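Local atomic coordinates of putative phosphatase (Bacteroides thetaiotaomicron, PDB entry 3KYA), a protein that is of uncertain function, probably a phosphatase, and binds zinc ions on both an IPT/TIG domain and an apparent six-bladed beta-propeller. Residues K16-S21 against E39-D44; G28-K33 against E102-V107; S413-R418 against G435-V440; V378-P383 against L449-V454. All blocks are in the same frame, centred on the assembly; numbering follows the deposited sequence.

Overall arrangement
The four contacts trace a path from the far end of the IPT/TIG domain into what its six successive antiparallel sheets make an apparent six-bladed propeller. Contact 1 pairs the first two strands of the small domain; contact 2 uses the turn at their other end, so its segments alternate with those of contact 1, and their centres lie about 27 Å apart. Contact 2 also marks the crossing at strand 105-110, and it touches contact 3, centre to centre about 12 Å, because strand 435-436 neighbours 105-110. Contact 4, its centre about 17 Å from that of contact 3, encloses it along the chain. Both join the blade holding strands 374-381 and 412-415 to the closing blade.

Contact 1: K16-S21 against E39-D44; sequences KPVAIS and ENFGTD. With ZN (zinc ion), chain B.
V18 lays its isopropyl group against the ring of F41, with CG1 3.7 Å from CE1 in an oblique approach. With chi1 at 170°, CG1 is anti to the backbone N and turned to the ring, while CG2 is left to cover the carbonyl of N40. That carbonyl O lies 3.6 Å from V18 CG2 and is buried without a hydrogen-bond partner, a small polar cost within the apolar packing. I20 adds a methylene, its CG1 standing at the edge of the F41 ring near the ring plane.

Beside this cluster the main chains form an antiparallel hydrogen-bonded pair. E39 N gives a bond of 2.9 Å to A19 O, and A19 N returns one of 3.2 Å to E39 O, the straighter of the two. Just beyond the pair N40 takes up a left-handed backbone conformation and turns its amide back on the first segment. Its ND2 bonds P17 O at 3.0 Å, coming from above the carbonyl plane, while OD1 accepts from D13 N. The amide is thus held at both ends.

Four residues past N40 the loop reaches D44, whose OD1 binds a zinc ion at 1.9 Å; OD2, at 3.5 Å, is not a ligand, so the carboxylate binds through one oxygen.

The fold here is consistent with the immunoglobulin-like sandwich of IPT/TIG domains. The A19-E39 pair joins the start of strand 19-28 to the end of strand 33-39, and the side chains of V18, I20 and F41 touch strand 80-84, with V18 and I20 also reaching strand 91-94.

Contact 2: G28-K33 against E102-V107; sequences GGAYQK and EKKMVV
E102 runs its side chain along the backbone of G28, atom by atom. CB lies 3.6 Å from G28 O; CG keeps close to the same oxygen; CD then passes over G28 CA, and OE1 ends 3.5 Å from that carbon. The chain is extended beyond CG (chi2 172°), which keeps it alongside the glycine instead of turning off it. The backbone fastens the same pair, E102 N bonding G28 O at 2.8 Å. A water molecule bridges the next step, accepting from A30 N and donating to E102 O.

Here the IPT/TIG domain hands over to the propeller: residues 28-33 connect its first two strands through a type II beta turn from G29 to Q32, and residues 102-107 lead into strand 105-110, the first propeller strand in the chain. K104, last before that strand, reaches back to the turn with a fully extended side chain. Its CE passes A30 and NZ bonds A30 O at 2.8 Å, in the carbonyl plane on a lone pair. K104 N is meanwhile bonded to the carboxylate of E474, just after strand 467-473. Y31, at the same turn, packs on E439 and V440.

Contact 3: S413-R418 against G435-V440; sequences STYAGR and GDLREV. With EDO (1,2-ethanediol), chain C.
A single carbonyl, that of L437, is met by two successive residues at a corner in the opposing chain. G417 N bonds L437 O at 2.8 Å, and A416 CA adds a CA-H...O contact of 3.5 Å to the same oxygen. The corner coincides with a classic beta bulge, in which Y415 and A416 both face V403.

L437 also sets its CD1 methyl over one face of the Y415 ring, 3.9 Å from the centroid and 24° off the normal, a CH-pi contact. The tyrosine ring gets there because its CG is anti to the backbone N (chi1 176°), which swings the end of the side chain back toward L437.

R438 curls back through bends at chi2 and chi3. It was modelled in two conformers; in one, NH1 bonds G417 O at 2.8 Å and T414 CG2 sits over the guanidinium face, contacts that are doubtful for the other. D436 OD1 accepts from R438 N in an Asx turn and from E439 N, together an Asx motif, the two donors arriving from opposite faces of the carboxylate plane.

L437 rests on strands 105-110 and 467-473, Y415 and A416 reach I471, and G435 bonds V107, so the end of strand 412-415 is joined to the closing blade.

Contact 4: V378-P383 against L449-V454; sequences VFVKNP and LVYDDV. With EDO (1,2-ethanediol), chain K.
This is an apolar contact between two neighbouring propeller blades, without any hydrogen bond across it, in which strand 378-381 packs on strand 449-452. The segments run roughly the same way, with 27° between their directions and 7.2 Å between their axes at closest approach.

V378, V380 and Y451 carry it; V380 sets both methyls over one face of the Y451 ring. CG2 stands 3.9 Å from the centroid, a CH-pi contact, while CG1 comes 3.7 Å from CE2 nearer the rim. Since CG1 is anti to the backbone N (chi1 174°), the two methyls spread across the ring. In a beta-propeller each blade begins with its innermost strand; strands 374-381 and 446-452 hold that place here, so their contact lies toward the central axis.

V378 fills the next step, CG1 lying 3.5 Å from L449 O and CG2 3.9 Å from L449 CD2. V450 points the other way, onto L144 and F146 of the following blade. At the hydroxyl end of the ring, Y451 OH shares a 2.7 Å hydrogen bond with O2 of a 1,2-ethanediol, probably from the crystallisation liquor. Beyond the strand, D452 OD1 accepts from V454 N in an Asx turn and pairs with K151 in a salt bridge.

Contact 1: K16-S21 against E39-D44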
loop_
_atom_site.group_PDB
_atom_site.type_symbol
_atom_site.label_atom_id
_atom_site.label_comp_id
_atom_site.label_asym_id
_atom_site.label_seq_id
_atom_site.Cartn_x
_atom_site.Cartn_y
_atom_site.Cartn_z
ATOM N N LYS A 16 -16.566 37.074 -27.010
ATOM C CA LYS A 16 -16.918 37.028 -25.595
ATOM C C LYS A 16 -15.739 36.582 -24.750
ATOM O O LYS A 16 -14.900 35.799 -25.208
ATOM C CB LYS A 16 -18.077 36.054 -25.368
ATOM C CG LYS A 16 -19.404 36.444 -26.022
ATOM C CD LYS A 16 -19.949 37.748 -25.436
ATOM C CE LYS A 16 -21.413 37.976 -25.788
ATOM N NZ LYS A 16 -21.649 38.139 -27.244
ATOM N N PRO A 17 -15.678 37.052 -23.491
ATOM C CA PRO A 17 -14.578 36.630 -22.639
ATOM C C PRO A 17 -14.619 35.137 -22.332
ATOM O O PRO A 17 -15.643 34.481 -22.541
ATOM C CB PRO A 17 -14.795 37.436 -21.349
ATOM C CG PRO A 17 -16.223 37.852 -21.373
ATOM C CD PRO A 17 -16.579 38.007 -22.813
ATOM N N VAL A 18 -13.484 34.613 -21.893
ATOM C CA VAL A 18 -13.386 33.253 -21.407
ATOM C C VAL A 18 -13.327 33.443 -19.901
ATOM O O VAL A 18 -12.666 34.371 -19.413
ATOM C CB VAL A 18 -12.135 32.527 -21.916
ATOM C CG1 VAL A 18 -11.960 31.193 -21.193
ATOM C CG2 VAL A 18 -12.222 32.316 -23.412
ATOM N N ALA A 19 -14.027 32.593 -19.159
ATOM C CA ALA A 19 -14.046 32.701 -17.709
ATOM C C ALA A 19 -13.772 31.366 -17.044
ATOM O O ALA A 19 -14.137 30.331 -17.578
ATOM C CB ALA A 19 -15.410 33.249 -17.241
ATOM N N ILE A 20 -13.089 31.412 -15.898
ATOM C CA ILE A 20 -12.889 30.262 -15.029
ATOM C C ILE A 20 -13.613 30.597 -13.724
ATOM O O ILE A 20 -13.278 31.591 -13.078
ATOM C CB ILE A 20 -11.411 29.994 -14.741
ATOM C CG1 ILE A 20 -10.714 29.544 -16.033
ATOM C CG2 ILE A 20 -11.276 28.956 -13.624
ATOM C CD1 ILE A 20 -9.203 29.368 -15.887
ATOM N N SER A 21 -14.585 29.771 -13.339
ATOM C CA SER A 21 -15.381 30.021 -12.131
ATOM C C SER A 21 -14.992 29.170 -10.930
ATOM O O SER A 21 -15.245 29.561 -9.792
ATOM C CB SER A 21 -16.858 29.765 -12.437
ATOM O OG SER A 21 -17.031 28.426 -12.868
ATOM N N GLU A 39 -16.615 29.207 -18.662
ATOM C CA GLU A 39 -17.442 29.534 -19.809
ATOM C C GLU A 39 -16.612 29.833 -21.028
ATOM O O GLU A 39 -15.510 30.364 -20.912
ATOM C CB GLU A 39 -18.268 30.795 -19.524
ATOM C CG GLU A 39 -19.219 30.676 -18.368
ATOM C CD GLU A 39 -19.954 31.984 -18.108
ATOM O OE1 GLU A 39 -19.283 33.005 -17.825
ATOM O OE2 GLU A 39 -21.200 31.978 -18.172
ATOM N N ASN A 40 -17.171 29.497 -22.182
ATOM C CA ASN A 40 -16.626 29.832 -23.490
ATOM C C ASN A 40 -15.342 29.066 -23.826
ATOM O O ASN A 40 -14.424 29.628 -24.422
ATOM C CB ASN A 40 -16.412 31.362 -23.575
ATOM C CG ASN A 40 -16.374 31.883 -24.993
ATOM O OD1 ASN A 40 -16.950 31.295 -25.897
ATOM N ND2 ASN A 40 -15.715 33.027 -25.187
ATOM N N PHE A 41 -15.295 27.789 -23.445
ATOM C CA PHE A 41 -14.132 26.948 -23.725
ATOM C C PHE A 41 -14.224 26.239 -25.072
ATOM O O PHE A 41 -13.215 25.715 -25.575
ATOM C CB PHE A 41 -13.940 25.865 -22.659
ATOM C CG PHE A 41 -13.709 26.379 -21.266
ATOM C CD1 PHE A 41 -12.870 27.463 -21.022
ATOM C CD2 PHE A 41 -14.232 25.696 -20.187
ATOM C CE1 PHE A 41 -12.640 27.903 -19.731
ATOM C CE2 PHE A 41 -13.987 26.121 -18.893
ATOM C CZ PHE A 41 -13.183 27.230 -18.673
ATOM N N GLY A 42 -15.412 26.202 -25.664
ATOM C CA GLY A 42 -15.585 25.477 -26.919
ATOM C C GLY A 42 -15.570 23.973 -26.654
ATOM O O GLY A 42 -15.560 23.541 -25.504
ATOM N N THR A 43 -15.562 23.177 -27.722
ATOM C CA THR A 43 -15.629 21.714 -27.604
ATOM C C THR A 43 -14.428 20.950 -28.199
ATOM O O THR A 43 -14.480 19.724 -28.341
ATOM C CB THR A 43 -16.901 21.198 -28.289
ATOM O OG1 THR A 43 -16.892 21.583 -29.677
ATOM C CG2 THR A 43 -18.165 21.755 -27.613
ATOM N N ASP A 44 -13.350 21.667 -28.515
ATOM C CA ASP A 44 -12.150 21.080 -29.125
ATOM C C ASP A 44 -10.862 21.254 -28.316
ATOM O O ASP A 44 -10.417 22.378 -28.081
ATOM C CB ASP A 44 -11.929 21.687 -30.514
ATOM C CG ASP A 44 -12.902 21.137 -31.555
ATOM O OD1 ASP A 44 -13.049 19.902 -31.621
ATOM O OD2 ASP A 44 -13.497 21.926 -32.325
HETATM ZN ZN ZN B . -14.461 18.627 -31.985
#

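Contact 2: G28-K33 against E102-V107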
loop_
_atom_site.group_PDB
_atom_site.type_symbol
_atom_site.label_atom_id
_atom_site.label_comp_id
_atom_site.label_asym_id
_atom_site.label_seq_id
_atom_site.Cartn_x
_atom_site.Cartn_y
_atom_site.Cartn_z
ATOM N N GLY A 28 -3.377 19.516 -4.821
ATOM C CA GLY A 28 -2.910 18.259 -5.391
ATOM C C GLY A 28 -1.493 18.382 -5.918
ATOM O O GLY A 28 -0.919 19.473 -5.912
ATOM N N GLY A 29 -0.946 17.250 -6.362
ATOM C CA GLY A 29 0.425 17.168 -6.876
ATOM C C GLY A 29 0.481 16.907 -8.373
ATOM O O GLY A 29 -0.550 16.790 -9.033
ATOM N N ALA A 30 1.693 16.841 -8.910
ATOM C CA ALA A 30 1.898 16.552 -10.327
ATOM C C ALA A 30 1.178 15.268 -10.716
ATOM O O ALA A 30 1.109 14.340 -9.931
ATOM C CB ALA A 30 3.384 16.434 -10.627
ATOM N N TYR A 31 0.654 15.232 -11.941
ATOM C CA TYR A 31 -0.100 14.102 -12.499
ATOM C C TYR A 31 -1.549 13.997 -11.990
ATOM O O TYR A 31 -2.281 13.121 -12.434
ATOM C CB TYR A 31 0.641 12.750 -12.341
ATOM C CG TYR A 31 1.972 12.716 -13.078
ATOM C CD1 TYR A 31 3.141 13.184 -12.475
ATOM C CD2 TYR A 31 2.051 12.230 -14.388
ATOM C CE1 TYR A 31 4.363 13.157 -13.150
ATOM C CE2 TYR A 31 3.268 12.199 -15.076
ATOM C CZ TYR A 31 4.425 12.672 -14.453
ATOM O OH TYR A 31 5.633 12.660 -15.128
ATOM N N GLN A 32 -1.958 14.864 -11.056
ATOM C CA GLN A 32 -3.348 14.905 -10.602
ATOM C C GLN A 32 -4.238 15.349 -11.752
ATOM O O GLN A 32 -3.882 16.271 -12.490
ATOM C CB GLN A 32 -3.505 15.915 -9.455
ATOM C CG GLN A 32 -4.952 16.268 -9.048
ATOM C CD GLN A 32 -5.687 15.152 -8.306
ATOM O OE1 GLN A 32 -6.844 14.806 -8.640
ATOM N NE2 GLN A 32 -5.034 14.597 -7.293
ATOM N N LYS A 33 -5.390 14.703 -11.898
ATOM C CA LYS A 33 -6.379 15.115 -12.878
ATOM C C LYS A 33 -7.138 16.303 -12.270
ATOM O O LYS A 33 -7.651 16.210 -11.145
ATOM C CB LYS A 33 -7.307 13.957 -13.189
ATOM C CG LYS A 33 -8.179 14.125 -14.387
ATOM C CD LYS A 33 -8.813 12.779 -14.783
ATOM C CE LYS A 33 -7.769 11.772 -15.321
ATOM N NZ LYS A 33 -8.345 10.492 -15.863
ATOM N N GLU A 102 1.040 20.640 -4.347
ATOM C CA GLU A 102 1.681 19.850 -3.306
ATOM C C GLU A 102 3.008 19.305 -3.857
ATOM O O GLU A 102 3.025 18.495 -4.798
ATOM C CB GLU A 102 0.784 18.700 -2.863
ATOM C CG GLU A 102 -0.534 19.146 -2.223
ATOM C CD GLU A 102 -1.492 17.987 -1.955
ATOM O OE1 GLU A 102 -1.336 16.903 -2.574
ATOM O OE2 GLU A 102 -2.415 18.176 -1.139
ATOM N N LYS A 103 4.105 19.741 -3.252
ATOM C CA LYS A 103 5.434 19.366 -3.720
ATOM C C LYS A 103 5.737 17.900 -3.454
ATOM O O LYS A 103 5.279 17.335 -2.458
ATOM C CB LYS A 103 6.502 20.250 -3.070
ATOM C CG LYS A 103 6.367 21.721 -3.442
ATOM C CD LYS A 103 7.558 22.548 -2.973
ATOM C CE LYS A 103 7.592 22.721 -1.475
ATOM N NZ LYS A 103 6.435 23.532 -0.993
ATOM N N LYS A 104 6.531 17.305 -4.341
ATOM C CA LYS A 104 6.948 15.912 -4.209
ATOM C C LYS A 104 8.465 15.747 -4.182
ATOM O O LYS A 104 9.216 16.615 -4.625
ATOM C CB LYS A 104 6.393 15.082 -5.379
ATOM C CG LYS A 104 4.896 14.832 -5.312
ATOM C CD LYS A 104 4.388 14.093 -6.555
ATOM C CE LYS A 104 2.909 13.763 -6.428
ATOM N NZ LYS A 104 2.370 13.189 -7.704
HETATM N N MSE A 105 8.901 14.610 -3.655
HETATM C CA MSE A 105 10.301 14.229 -3.708
HETATM C C MSE A 105 10.668 14.025 -5.188
HETATM O O MSE A 105 9.847 13.539 -5.996
HETATM C CB MSE A 105 10.543 12.944 -2.915
HETATM C CG MSE A 105 10.269 13.067 -1.428
HETATM SE SE MSE A 105 11.691 14.007 -0.515
HETATM C CE MSE A 105 12.882 12.544 -0.066
ATOM N N VAL A 106 11.887 14.413 -5.548
ATOM C CA VAL A 106 12.374 14.257 -6.911
ATOM C C VAL A 106 13.835 13.798 -6.916
ATOM O O VAL A 106 14.576 14.062 -5.970
ATOM C CB VAL A 106 12.243 15.564 -7.737
ATOM C CG1 VAL A 106 10.760 15.924 -7.951
ATOM C CG2 VAL A 106 13.019 16.744 -7.090
ATOM N N VAL A 107 14.242 13.110 -7.981
ATOM C CA VAL A 107 15.637 12.692 -8.118
ATOM C C VAL A 107 16.401 13.846 -8.781
ATOM O O VAL A 107 15.881 14.499 -9.679
ATOM C CB VAL A 107 15.786 11.407 -8.938
ATOM C CG1 VAL A 107 17.264 10.985 -9.043
ATOM C CG2 VAL A 107 14.955 10.276 -8.315
HETATM O O HOH W 1 3.911 17.411 -7.113
#

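Contact 3: S413-R418 against G435-V440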
loop_
_atom_site.group_PDB
_atom_site.type_symbol
_atom_site.label_atom_id
_atom_site.label_comp_id
_atom_site.label_asym_id
_atom_site.label_seq_id
_atom_site.Cartn_x
_atom_site.Cartn_y
_atom_site.Cartn_z
ATOM N N SER A 413 8.536 -2.785 -2.129
ATOM C CA SER A 413 8.029 -1.944 -3.210
ATOM C C SER A 413 9.196 -1.208 -3.892
ATOM O O SER A 413 10.359 -1.358 -3.487
ATOM C CB SER A 413 7.002 -0.947 -2.673
ATOM O OG SER A 413 7.570 -0.103 -1.693
ATOM N N THR A 414 8.886 -0.455 -4.944
ATOM C CA THR A 414 9.892 0.314 -5.659
ATOM C C THR A 414 9.627 1.774 -5.338
ATOM O O THR A 414 8.523 2.273 -5.581
ATOM C CB THR A 414 9.864 0.047 -7.165
ATOM O OG1 THR A 414 10.159 -1.335 -7.400
ATOM C CG2 THR A 414 10.911 0.892 -7.886
ATOM N N TYR A 415 10.634 2.449 -4.778
ATOM C CA TYR A 415 10.499 3.843 -4.334
ATOM C C TYR A 415 10.885 4.866 -5.386
ATOM O O TYR A 415 10.167 5.860 -5.587
ATOM C CB TYR A 415 11.349 4.063 -3.072
ATOM C CG TYR A 415 11.392 5.492 -2.558
ATOM C CD1 TYR A 415 10.236 6.126 -2.098
ATOM C CD2 TYR A 415 12.594 6.192 -2.496
ATOM C CE1 TYR A 415 10.281 7.436 -1.609
ATOM C CE2 TYR A 415 12.645 7.488 -2.012
ATOM C CZ TYR A 415 11.489 8.102 -1.570
ATOM O OH TYR A 415 11.542 9.398 -1.089
ATOM N N ALA A 416 12.010 4.622 -6.062
ATOM C CA ALA A 416 12.542 5.563 -7.035
ATOM C C ALA A 416 13.329 4.840 -8.113
ATOM O O ALA A 416 14.098 3.909 -7.828
ATOM C CB ALA A 416 13.430 6.609 -6.324
ATOM N N GLY A 417 13.143 5.287 -9.349
ATOM C CA GLY A 417 13.835 4.728 -10.502
ATOM C C GLY A 417 12.904 3.999 -11.449
ATOM O O GLY A 417 11.695 3.879 -11.181
ATOM N N ARG A 418 13.475 3.561 -12.565
ATOM C CA ARG A 418 12.769 2.828 -13.618
ATOM C C ARG A 418 11.574 3.634 -14.164
ATOM O O ARG A 418 10.508 3.071 -14.442
ATOM C CB ARG A 418 12.327 1.448 -13.094
ATOM C CG ARG A 418 13.495 0.600 -12.561
ATOM C CD ARG A 418 13.005 -0.705 -11.926
ATOM N NE ARG A 418 12.498 -1.658 -12.915
ATOM C CZ ARG A 418 13.219 -2.622 -13.498
ATOM N NH1 ARG A 418 14.505 -2.793 -13.215
ATOM N NH2 ARG A 418 12.648 -3.431 -14.381
ATOM N N GLY A 435 14.061 13.864 -11.861
ATOM C CA GLY A 435 12.636 14.188 -11.750
ATOM C C GLY A 435 11.767 13.205 -10.975
ATOM O O GLY A 435 12.208 12.556 -10.016
ATOM N N ASP A 436 10.515 13.100 -11.415
ATOM C CA ASP A 436 9.501 12.304 -10.735
ATOM C C ASP A 436 10.007 10.899 -10.431
ATOM O O ASP A 436 10.498 10.209 -11.323
ATOM C CB ASP A 436 8.203 12.289 -11.560
ATOM C CG ASP A 436 7.065 11.612 -10.834
ATOM O OD1 ASP A 436 7.095 10.375 -10.705
ATOM O OD2 ASP A 436 6.117 12.313 -10.432
ATOM N N LEU A 437 9.875 10.496 -9.169
ATOM C CA LEU A 437 10.416 9.213 -8.675
ATOM C C LEU A 437 10.107 7.951 -9.510
ATOM O O LEU A 437 11.017 7.133 -9.717
ATOM C CB LEU A 437 9.979 8.952 -7.222
ATOM C CG LEU A 437 10.351 9.960 -6.124
ATOM C CD1 LEU A 437 10.140 9.351 -4.748
ATOM C CD2 LEU A 437 11.798 10.469 -6.234
ATOM N N ARG A 438 8.860 7.794 -9.983
ATOM C CA ARG A 438 8.517 6.576 -10.739
ATOM C C ARG A 438 8.015 6.820 -12.166
ATOM O O ARG A 438 7.919 5.875 -12.946
ATOM C CB ARG A 438 7.524 5.725 -9.935
ATOM C CG ARG A 438 8.065 5.264 -8.572
ATOM C CD ARG A 438 9.078 4.114 -8.650
ATOM N NE ARG A 438 8.408 2.843 -8.929
ATOM C CZ ARG A 438 8.486 2.174 -10.072
ATOM N NH1 ARG A 438 9.248 2.608 -11.062
ATOM N NH2 ARG A 438 7.814 1.048 -10.207
ATOM N N GLU A 439 7.720 8.066 -12.530
ATOM C CA GLU A 439 7.297 8.367 -13.900
ATOM C C GLU A 439 8.420 8.779 -14.834
ATOM O O GLU A 439 8.301 8.595 -16.040
ATOM C CB GLU A 439 6.231 9.483 -13.922
ATOM C CG GLU A 439 4.903 9.056 -13.385
ATOM C CD GLU A 439 4.371 7.795 -14.075
ATOM O OE1 GLU A 439 4.393 7.700 -15.312
ATOM O OE2 GLU A 439 3.956 6.887 -13.353
ATOM N N VAL A 440 9.499 9.346 -14.291
ATOM C CA VAL A 440 10.577 9.878 -15.125
ATOM C C VAL A 440 11.994 9.444 -14.707
ATOM O O VAL A 440 12.780 9.005 -15.554
ATOM C CB VAL A 440 10.519 11.444 -15.152
ATOM C CG1 VAL A 440 11.687 12.021 -15.948
ATOM C CG2 VAL A 440 9.156 11.958 -15.724
HETATM C C1 EDO C . 7.350 16.635 -8.976
HETATM O O1 EDO C . 7.809 17.589 -9.940
HETATM C C2 EDO C . 7.424 15.226 -9.542
HETATM O O2 EDO C . 6.434 15.063 -10.562
#

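Contact 4: V378-P383 against L449-V454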
loop_
_atom_site.group_PDB
_atom_site.type_symbol
_atom_site.label_atom_id
_atom_site.label_comp_id
_atom_site.label_asym_id
_atom_site.label_seq_id
_atom_site.Cartn_x
_atom_site.Cartn_y
_atom_site.Cartn_z
ATOM N N VAL A 378 19.340 1.764 4.307
ATOM C CA VAL A 378 19.193 2.688 5.416
ATOM C C VAL A 378 17.789 2.633 6.005
ATOM O O VAL A 378 16.826 2.327 5.309
ATOM C CB VAL A 378 19.489 4.141 4.961
ATOM C CG1 VAL A 378 20.925 4.245 4.490
ATOM C CG2 VAL A 378 18.520 4.580 3.858
ATOM N N PHE A 379 17.686 2.896 7.304
ATOM C CA PHE A 379 16.385 2.982 7.964
ATOM C C PHE A 379 15.903 4.432 7.975
ATOM O O PHE A 379 16.676 5.344 8.254
ATOM C CB PHE A 379 16.439 2.405 9.375
ATOM C CG PHE A 379 16.631 0.930 9.400
ATOM C CD1 PHE A 379 15.535 0.076 9.319
ATOM C CD2 PHE A 379 17.894 0.379 9.496
ATOM C CE1 PHE A 379 15.693 -1.294 9.327
ATOM C CE2 PHE A 379 18.056 -1.004 9.512
ATOM C CZ PHE A 379 16.949 -1.838 9.423
ATOM N N VAL A 380 14.629 4.631 7.663
ATOM C CA VAL A 380 14.044 5.967 7.560
ATOM C C VAL A 380 12.731 6.052 8.313
ATOM O O VAL A 380 11.839 5.236 8.130
ATOM C CB VAL A 380 13.802 6.342 6.084
ATOM C CG1 VAL A 380 13.048 7.678 5.956
ATOM C CG2 VAL A 380 15.134 6.356 5.316
ATOM N N LYS A 381 12.614 7.072 9.151
ATOM C CA LYS A 381 11.419 7.268 9.940
ATOM C C LYS A 381 10.213 7.566 9.050
ATOM O O LYS A 381 10.302 8.333 8.092
ATOM C CB LYS A 381 11.632 8.376 10.979
ATOM C CG LYS A 381 10.401 8.657 11.837
ATOM C CD LYS A 381 10.741 9.367 13.160
ATOM C CE LYS A 381 11.323 8.390 14.195
ATOM N NZ LYS A 381 11.523 9.023 15.529
ATOM N N ASN A 382 9.124 6.872 9.347
ATOM C CA ASN A 382 7.851 7.057 8.687
ATOM C C ASN A 382 6.918 7.725 9.713
ATOM O O ASN A 382 6.527 7.079 10.686
ATOM C CB ASN A 382 7.275 5.721 8.227
ATOM C CG ASN A 382 5.986 5.887 7.439
ATOM O OD1 ASN A 382 5.323 6.919 7.535
ATOM N ND2 ASN A 382 5.628 4.873 6.658
ATOM N N PRO A 383 6.570 9.007 9.504
ATOM C CA PRO A 383 5.679 9.716 10.442
ATOM C C PRO A 383 4.294 9.093 10.621
ATOM O O PRO A 383 3.627 9.387 11.613
ATOM C CB PRO A 383 5.546 11.109 9.816
ATOM C CG PRO A 383 6.761 11.280 9.011
ATOM C CD PRO A 383 7.079 9.914 8.460
ATOM N N LEU A 449 24.027 4.372 -0.622
ATOM C CA LEU A 449 22.828 5.074 -0.186
ATOM C C LEU A 449 22.955 5.559 1.250
ATOM O O LEU A 449 23.385 4.800 2.134
ATOM C CB LEU A 449 21.604 4.133 -0.270
ATOM C CG LEU A 449 20.226 4.733 0.006
ATOM C CD1 LEU A 449 19.841 5.700 -1.102
ATOM C CD2 LEU A 449 19.140 3.624 0.164
ATOM N N VAL A 450 22.607 6.823 1.469
ATOM C CA VAL A 450 22.542 7.405 2.823
ATOM C C VAL A 450 21.314 8.292 2.896
ATOM O O VAL A 450 20.815 8.747 1.867
ATOM C CB VAL A 450 23.785 8.253 3.220
ATOM C CG1 VAL A 450 24.977 7.372 3.500
ATOM C CG2 VAL A 450 24.098 9.329 2.173
ATOM N N TYR A 451 20.849 8.559 4.114
ATOM C CA TYR A 451 19.717 9.450 4.345
ATOM C C TYR A 451 20.064 10.434 5.441
ATOM O O TYR A 451 20.529 10.033 6.511
ATOM C CB TYR A 451 18.473 8.648 4.752
ATOM C CG TYR A 451 17.211 9.464 4.938
ATOM C CD1 TYR A 451 16.497 9.944 3.836
ATOM C CD2 TYR A 451 16.678 9.691 6.202
ATOM C CE1 TYR A 451 15.317 10.685 3.997
ATOM C CE2 TYR A 451 15.485 10.406 6.370
ATOM C CZ TYR A 451 14.811 10.896 5.263
ATOM O OH TYR A 451 13.629 11.607 5.416
ATOM N N ASP A 452 19.894 11.722 5.147
ATOM C CA ASP A 452 20.064 12.782 6.126
ATOM C C ASP A 452 18.685 12.923 6.770
ATOM O O ASP A 452 17.729 13.383 6.110
ATOM C CB ASP A 452 20.526 14.067 5.445
ATOM C CG ASP A 452 20.761 15.202 6.420
ATOM O OD1 ASP A 452 20.043 15.301 7.446
ATOM O OD2 ASP A 452 21.655 16.034 6.135
ATOM N N ASP A 453 18.587 12.528 8.048
ATOM C CA ASP A 453 17.315 12.521 8.782
ATOM C C ASP A 453 16.835 13.889 9.286
ATOM O O ASP A 453 15.769 13.988 9.922
ATOM C CB ASP A 453 17.369 11.476 9.922
ATOM C CG ASP A 453 18.597 11.626 10.828
ATOM O OD1 ASP A 453 19.204 12.716 10.870
ATOM O OD2 ASP A 453 18.938 10.633 11.512
ATOM N N VAL A 454 17.601 14.941 9.010
ATOM C CA VAL A 454 17.240 16.304 9.408
ATOM C C VAL A 454 16.801 17.060 8.149
ATOM O O VAL A 454 15.724 17.652 8.133
ATOM C CB VAL A 454 18.375 17.002 10.186
ATOM C CG1 VAL A 454 18.150 18.509 10.293
ATOM C CG2 VAL A 454 18.522 16.346 11.588
HETATM C C1 EDO K . 10.585 9.690 3.454
HETATM O O1 EDO K . 10.184 8.792 2.416
HETATM C C2 EDO K . 11.628 10.643 2.889
HETATM O O2 EDO K . 11.636 11.863 3.631
#